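Local atomic coordinates of D-glycero-D-manno-heptose 1-phosphate kinase (Bacteroides thetaiotaomicron, PDB entry 3K85), a protein that probably transfers a phosphate group from ATP to a heptose phosphate of the D-glycero-D-manno series. Residues 193-198 against 249-254; 288-293 against 304-309. All coordinates share one frame; numbering follows the deposited sequence.

In the fold
Both interactions belong to the C-terminal part of this GHMP kinase, their centres about 10 Å apart. Interaction 1 is a small, buried contact of helix 189-197 and the residue after it with the start of helix 251-264, made by side chains alone; interaction 2 is larger, only partly buried, and built on backbone hydrogen bonds of a beta hairpin, with selenomethionine, lysine and phenylalanine side chains added on its two faces. The two meet directly. Ser198 O and Val307 N, 2.7 Å apart, probably form a hydrogen bond, and Phe254 CE2 packs 3.7 Å from Val306 CG2. The start of helix 251-264 thus lies against the C-terminal end of helix 189-197, and Phe254 and Leu258 face the hairpin.

Interaction 1. Residues 193-198 against 249-254; sequences DELESS and GDVGEF
Val251, the first helical residue of 251-264, spreads its two methyl groups over the last turn of helix 189-197 and the residue that follows it, in a contact within the C-terminal part of the GHMP kinase fold. With CG1 anti to the backbone N (chi1 -175°), Val251 CG1 meets Ser198 CB at 3.8 Å, while Val251 CG2 touches the aliphatic Glu194 CG, also at 3.8 Å. The Glu194 chain bends at chi2, and its contact with the valine is made through this methylene.

Beside the valine, Leu195 brings CD1 to the ring of Phe254, one turn further along its helix. The leucine and phenylalanine side chains cross at about a right angle, and Leu195 CD1 lies 3.9 Å from Phe254 CD2, approaching the ring obliquely. Leu246 of helix 230-246 touches both residues, and Val306 of strand 303-306 packs on Val251 and Phe254, so the contact joins the two segments to a third helix and a sheet.

Gly249, with positive phi, is the C-prime residue of a Schellman motif closing helix 230-246, and Asp250 is the N-cap of the next helix, its OD1 accepting from Glu253 N from above the carboxylate plane. Just past the end of helix 189-197, the hydroxyl of Ser198 turns back along its own chain: Ser198 OG donates to Glu194 O at 2.8 Å, tilted 30° from the carbonyl plane.

Interaction 2. Residues 288-293 against 304-309; sequences GAMAGK and MFVVEP
Residues 291-293 and 304-306 run antiparallel, their axes 4.6 Å apart at closest approach and at 161° to one another, as the two strands of a beta hairpin that carries a classic beta bulge. At the bulge Met290 and Ala291 both face Val306: Met290 N donates to Val306 O at 3.0 Å, and the bond from Ala291 N to the same oxygen is weak. Val306 N returns a straighter bond to Ala291 O, and further along Met304 N reaches Lys293 O at 2.7 Å, with Gly292 and Phe305 as the non-hydrogen-bonded pair between them.

Phe305 lies on one face of the hairpin. Its CG stands beside the backbone N (chi1 -75°), and the ring packs close beside the bare CA of Gly292, Phe305 CD1 lying 3.7 Å from Gly292 CA. Ala291 O meets the Phe305 ring at its edge, near its plane, 3.3 Å from Phe305 CD1. Leu319 of helix 309-320 also packs on Phe305.

On the other face Lys293 and Met304, the latter a selenomethionine, lie side by side and point the same way. The lysine's bent chain passes the selenomethionine methyl, Lys293 CE lying 3.9 Å from Met304 CE, and Leu258 of helix 251-264 touches both side chains. Strand 199-202 borders the far side of 303-306, making it the central strand of a three-stranded antiparallel sheet.

From the bulge itself, the side chain of Met290, likewise a selenomethionine, reaches along the partner segment and, bent at chi3, lays its methyl against the Val307-Glu308 peptide, Met290 CE coming within 3.3 Å of Val307 C, with Val306 CG1 a further contact of Met290 CE at 3.8 Å.

Interaction 1. Residues 193-198 against 249-254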
loop_
_atom_site.group_PDB
_atom_site.type_symbol
_atom_site.label_atom_id
_atom_site.label_comp_id
_atom_site.label_asym_id
_atom_site.label_seq_id
_atom_site.Cartn_x
_atom_site.Cartn_y
_atom_site.Cartn_z
ATOM N N ASP A 193 8.433 -12.981 1.828
ATOM C CA ASP A 193 9.160 -14.249 1.842
ATOM C C ASP A 193 9.631 -14.581 3.265
ATOM O O ASP A 193 9.555 -15.732 3.704
ATOM C CB ASP A 193 10.381 -14.202 0.911
ATOM C CG ASP A 193 10.010 -14.371 -0.544
ATOM O OD1 ASP A 193 9.171 -15.241 -0.855
ATOM O OD2 ASP A 193 10.569 -13.644 -1.384
ATOM N N GLU A 194 10.119 -13.577 3.984
ATOM C CA GLU A 194 10.578 -13.809 5.348
ATOM C C GLU A 194 9.419 -14.258 6.217
ATOM O O GLU A 194 9.567 -15.182 7.014
ATOM C CB GLU A 194 11.180 -12.542 5.953
ATOM C CG GLU A 194 11.742 -12.744 7.358
ATOM C CD GLU A 194 12.951 -13.677 7.388
ATOM O OE1 GLU A 194 13.282 -14.275 6.339
ATOM O OE2 GLU A 194 13.571 -13.816 8.467
ATOM N N LEU A 195 8.269 -13.596 6.070
ATOM C CA LEU A 195 7.098 -13.940 6.860
ATOM C C LEU A 195 6.592 -15.334 6.495
ATOM O O LEU A 195 6.217 -16.109 7.377
ATOM C CB LEU A 195 5.977 -12.909 6.653
ATOM C CG LEU A 195 4.839 -12.968 7.684
ATOM C CD1 LEU A 195 5.323 -12.417 9.028
ATOM C CD2 LEU A 195 3.651 -12.169 7.193
ATOM N N GLU A 196 6.579 -15.656 5.202
ATOM C CA GLU A 196 6.110 -16.970 4.773
ATOM C C GLU A 196 6.978 -18.106 5.317
ATOM O O GLU A 196 6.458 -19.152 5.698
ATOM C CB GLU A 196 6.041 -17.060 3.245
ATOM C CG GLU A 196 5.041 -16.096 2.621
ATOM C CD GLU A 196 4.966 -16.208 1.106
ATOM O OE1 GLU A 196 6.033 -16.266 0.452
ATOM O OE2 GLU A 196 3.841 -16.222 0.570
ATOM N N SER A 197 8.293 -17.916 5.370
ATOM C CA SER A 197 9.156 -18.980 5.891
ATOM C C SER A 197 9.147 -19.023 7.427
ATOM O O SER A 197 9.693 -19.943 8.036
ATOM C CB SER A 197 10.588 -18.814 5.372
ATOM O OG SER A 197 11.131 -17.572 5.757
ATOM N N SER A 198 8.504 -18.025 8.034
ATOM C CA SER A 198 8.389 -17.916 9.482
ATOM C C SER A 198 7.000 -18.337 9.969
ATOM O O SER A 198 6.691 -18.192 11.149
ATOM C CB SER A 198 8.635 -16.472 9.931
ATOM O OG SER A 198 9.948 -16.038 9.644
ATOM N N GLY A 249 9.636 -5.502 8.573
ATOM C CA GLY A 249 10.134 -6.863 8.471
ATOM C C GLY A 249 10.504 -7.461 9.816
ATOM O O GLY A 249 11.151 -8.508 9.900
ATOM N N ASP A 250 10.090 -6.796 10.883
ATOM C CA ASP A 250 10.394 -7.285 12.216
ATOM C C ASP A 250 9.458 -8.429 12.591
ATOM O O ASP A 250 8.473 -8.232 13.302
ATOM C CB ASP A 250 10.256 -6.155 13.230
ATOM C CG ASP A 250 10.825 -6.516 14.580
ATOM O OD1 ASP A 250 10.684 -7.687 15.003
ATOM O OD2 ASP A 250 11.406 -5.624 15.228
ATOM N N VAL A 251 9.767 -9.627 12.118
ATOM C CA VAL A 251 8.937 -10.787 12.423
ATOM C C VAL A 251 8.981 -11.142 13.915
ATOM O O VAL A 251 7.999 -11.639 14.469
ATOM C CB VAL A 251 9.366 -12.017 11.592
ATOM C CG1 VAL A 251 8.404 -13.187 11.841
ATOM C CG2 VAL A 251 9.369 -11.661 10.119
ATOM N N GLY A 252 10.119 -10.885 14.556
ATOM C CA GLY A 252 10.254 -11.171 15.972
ATOM C C GLY A 252 9.241 -10.365 16.767
ATOM O O GLY A 252 8.579 -10.888 17.670
ATOM N N GLU A 253 9.109 -9.084 16.423
ATOM C CA GLU A 253 8.159 -8.225 17.108
ATOM C C GLU A 253 6.746 -8.731 16.839
ATOM O O GLU A 253 5.873 -8.644 17.702
ATOM C CB GLU A 253 8.295 -6.781 16.630
ATOM C CG GLU A 253 7.305 -5.822 17.282
ATOM C CD GLU A 253 7.464 -5.723 18.800
ATOM O OE1 GLU A 253 6.691 -4.958 19.428
ATOM O OE2 GLU A 253 8.357 -6.401 19.363
ATOM N N PHE A 254 6.525 -9.270 15.643
ATOM C CA PHE A 254 5.210 -9.791 15.294
ATOM C C PHE A 254 4.910 -10.987 16.192
ATOM O O PHE A 254 3.787 -11.163 16.673
ATOM C CB PHE A 254 5.167 -10.200 13.813
ATOM C CG PHE A 254 3.875 -10.855 13.396
ATOM C CD1 PHE A 254 2.646 -10.288 13.734
ATOM C CD2 PHE A 254 3.889 -12.039 12.667
ATOM C CE1 PHE A 254 1.451 -10.895 13.350
ATOM C CE2 PHE A 254 2.705 -12.655 12.276
ATOM C CZ PHE A 254 1.483 -12.086 12.616
#

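Interaction 2. Residues 288-293 against 304-309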
loop_
_atom_site.group_PDB
_atom_site.type_symbol
_atom_site.label_atom_id
_atom_site.label_comp_id
_atom_site.label_asym_id
_atom_site.label_seq_id
_atom_site.Cartn_x
_atom_site.Cartn_y
_atom_site.Cartn_z
ATOM N N GLY A 288 6.768 -26.444 20.909
ATOM C CA GLY A 288 7.381 -25.128 20.891
ATOM C C GLY A 288 7.639 -24.452 19.549
ATOM O O GLY A 288 7.989 -25.090 18.551
ATOM N N ALA A 289 7.461 -23.133 19.551
ATOM C CA ALA A 289 7.672 -22.258 18.396
ATOM C C ALA A 289 7.858 -20.897 19.058
ATOM O O ALA A 289 8.292 -20.834 20.208
ATOM C CB ALA A 289 6.447 -22.251 17.496
HETATM N N MSE A 290 7.534 -19.809 18.370
HETATM C CA MSE A 290 7.693 -18.500 18.996
HETATM C C MSE A 290 6.384 -17.965 19.544
HETATM O O MSE A 290 6.367 -17.243 20.543
HETATM C CB MSE A 290 8.267 -17.484 18.017
HETATM C CG MSE A 290 9.740 -17.637 17.754
HETATM SE SE MSE A 290 10.402 -16.041 16.916
HETATM C CE MSE A 290 9.915 -16.437 15.084
ATOM N N ALA A 291 5.290 -18.320 18.882
ATOM C CA ALA A 291 3.969 -17.878 19.293
ATOM C C ALA A 291 2.913 -18.563 18.442
ATOM O O ALA A 291 3.217 -19.149 17.405
ATOM C CB ALA A 291 3.855 -16.367 19.149
ATOM N N GLY A 292 1.669 -18.489 18.895
ATOM C CA GLY A 292 0.575 -19.090 18.162
ATOM C C GLY A 292 -0.656 -18.228 18.327
ATOM O O GLY A 292 -0.708 -17.385 19.221
ATOM N N LYS A 293 -1.645 -18.435 17.466
ATOM C CA LYS A 293 -2.887 -17.668 17.517
ATOM C C LYS A 293 -4.000 -18.492 16.874
ATOM O O LYS A 293 -3.826 -19.023 15.776
ATOM C CB LYS A 293 -2.720 -16.341 16.762
ATOM C CG LYS A 293 -4.014 -15.555 16.578
ATOM C CD LYS A 293 -4.132 -14.996 15.161
ATOM C CE LYS A 293 -3.836 -13.509 15.105
ATOM N NZ LYS A 293 -4.884 -12.705 15.791
HETATM N N MSE A 304 -2.323 -20.518 14.026
HETATM C CA MSE A 304 -1.315 -19.848 13.224
HETATM C C MSE A 304 -0.072 -19.744 14.092
HETATM O O MSE A 304 -0.095 -19.115 15.148
HETATM C CB MSE A 304 -1.803 -18.458 12.821
HETATM C CG MSE A 304 -0.857 -17.697 11.911
HETATM SE SE MSE A 304 -1.595 -15.978 11.397
HETATM C CE MSE A 304 -0.928 -14.919 12.874
ATOM N N PHE A 305 1.007 -20.378 13.655
ATOM C CA PHE A 305 2.258 -20.358 14.404
ATOM C C PHE A 305 3.343 -19.538 13.713
ATOM O O PHE A 305 3.502 -19.599 12.497
ATOM C CB PHE A 305 2.773 -21.784 14.604
ATOM C CG PHE A 305 2.020 -22.571 15.632
ATOM C CD1 PHE A 305 2.089 -22.224 16.977
ATOM C CD2 PHE A 305 1.269 -23.683 15.263
ATOM C CE1 PHE A 305 1.423 -22.981 17.947
ATOM C CE2 PHE A 305 0.599 -24.447 16.223
ATOM C CZ PHE A 305 0.677 -24.094 17.568
ATOM N N VAL A 306 4.089 -18.775 14.502
ATOM C CA VAL A 306 5.182 -17.964 13.984
ATOM C C VAL A 306 6.488 -18.557 14.518
ATOM O O VAL A 306 6.734 -18.540 15.720
ATOM C CB VAL A 306 5.054 -16.490 14.441
ATOM C CG1 VAL A 306 6.337 -15.723 14.136
ATOM C CG2 VAL A 306 3.869 -15.836 13.738
ATOM N N VAL A 307 7.321 -19.074 13.621
ATOM C CA VAL A 307 8.580 -19.690 14.025
ATOM C C VAL A 307 9.804 -19.210 13.235
ATOM O O VAL A 307 9.685 -18.695 12.118
ATOM C CB VAL A 307 8.478 -21.232 13.905
ATOM C CG1 VAL A 307 8.235 -21.624 12.456
ATOM C CG2 VAL A 307 9.731 -21.891 14.444
ATOM N N GLU A 308 10.980 -19.365 13.840
ATOM C CA GLU A 308 12.239 -18.990 13.205
ATOM C C GLU A 308 12.339 -19.877 11.976
ATOM O O GLU A 308 12.138 -21.091 12.068
ATOM C CB GLU A 308 13.411 -19.293 14.137
ATOM C CG GLU A 308 14.295 -18.113 14.475
ATOM C CD GLU A 308 15.319 -18.467 15.538
ATOM O OE1 GLU A 308 14.900 -18.873 16.643
ATOM O OE2 GLU A 308 16.536 -18.347 15.275
ATOM N N PRO A 309 12.646 -19.288 10.809
ATOM C CA PRO A 309 12.767 -20.037 9.554
ATOM C C PRO A 309 13.590 -21.333 9.630
ATOM O O PRO A 309 13.142 -22.386 9.173
ATOM C CB PRO A 309 13.378 -19.008 8.610
ATOM C CG PRO A 309 12.754 -17.734 9.082
ATOM C CD PRO A 309 12.890 -17.853 10.583
#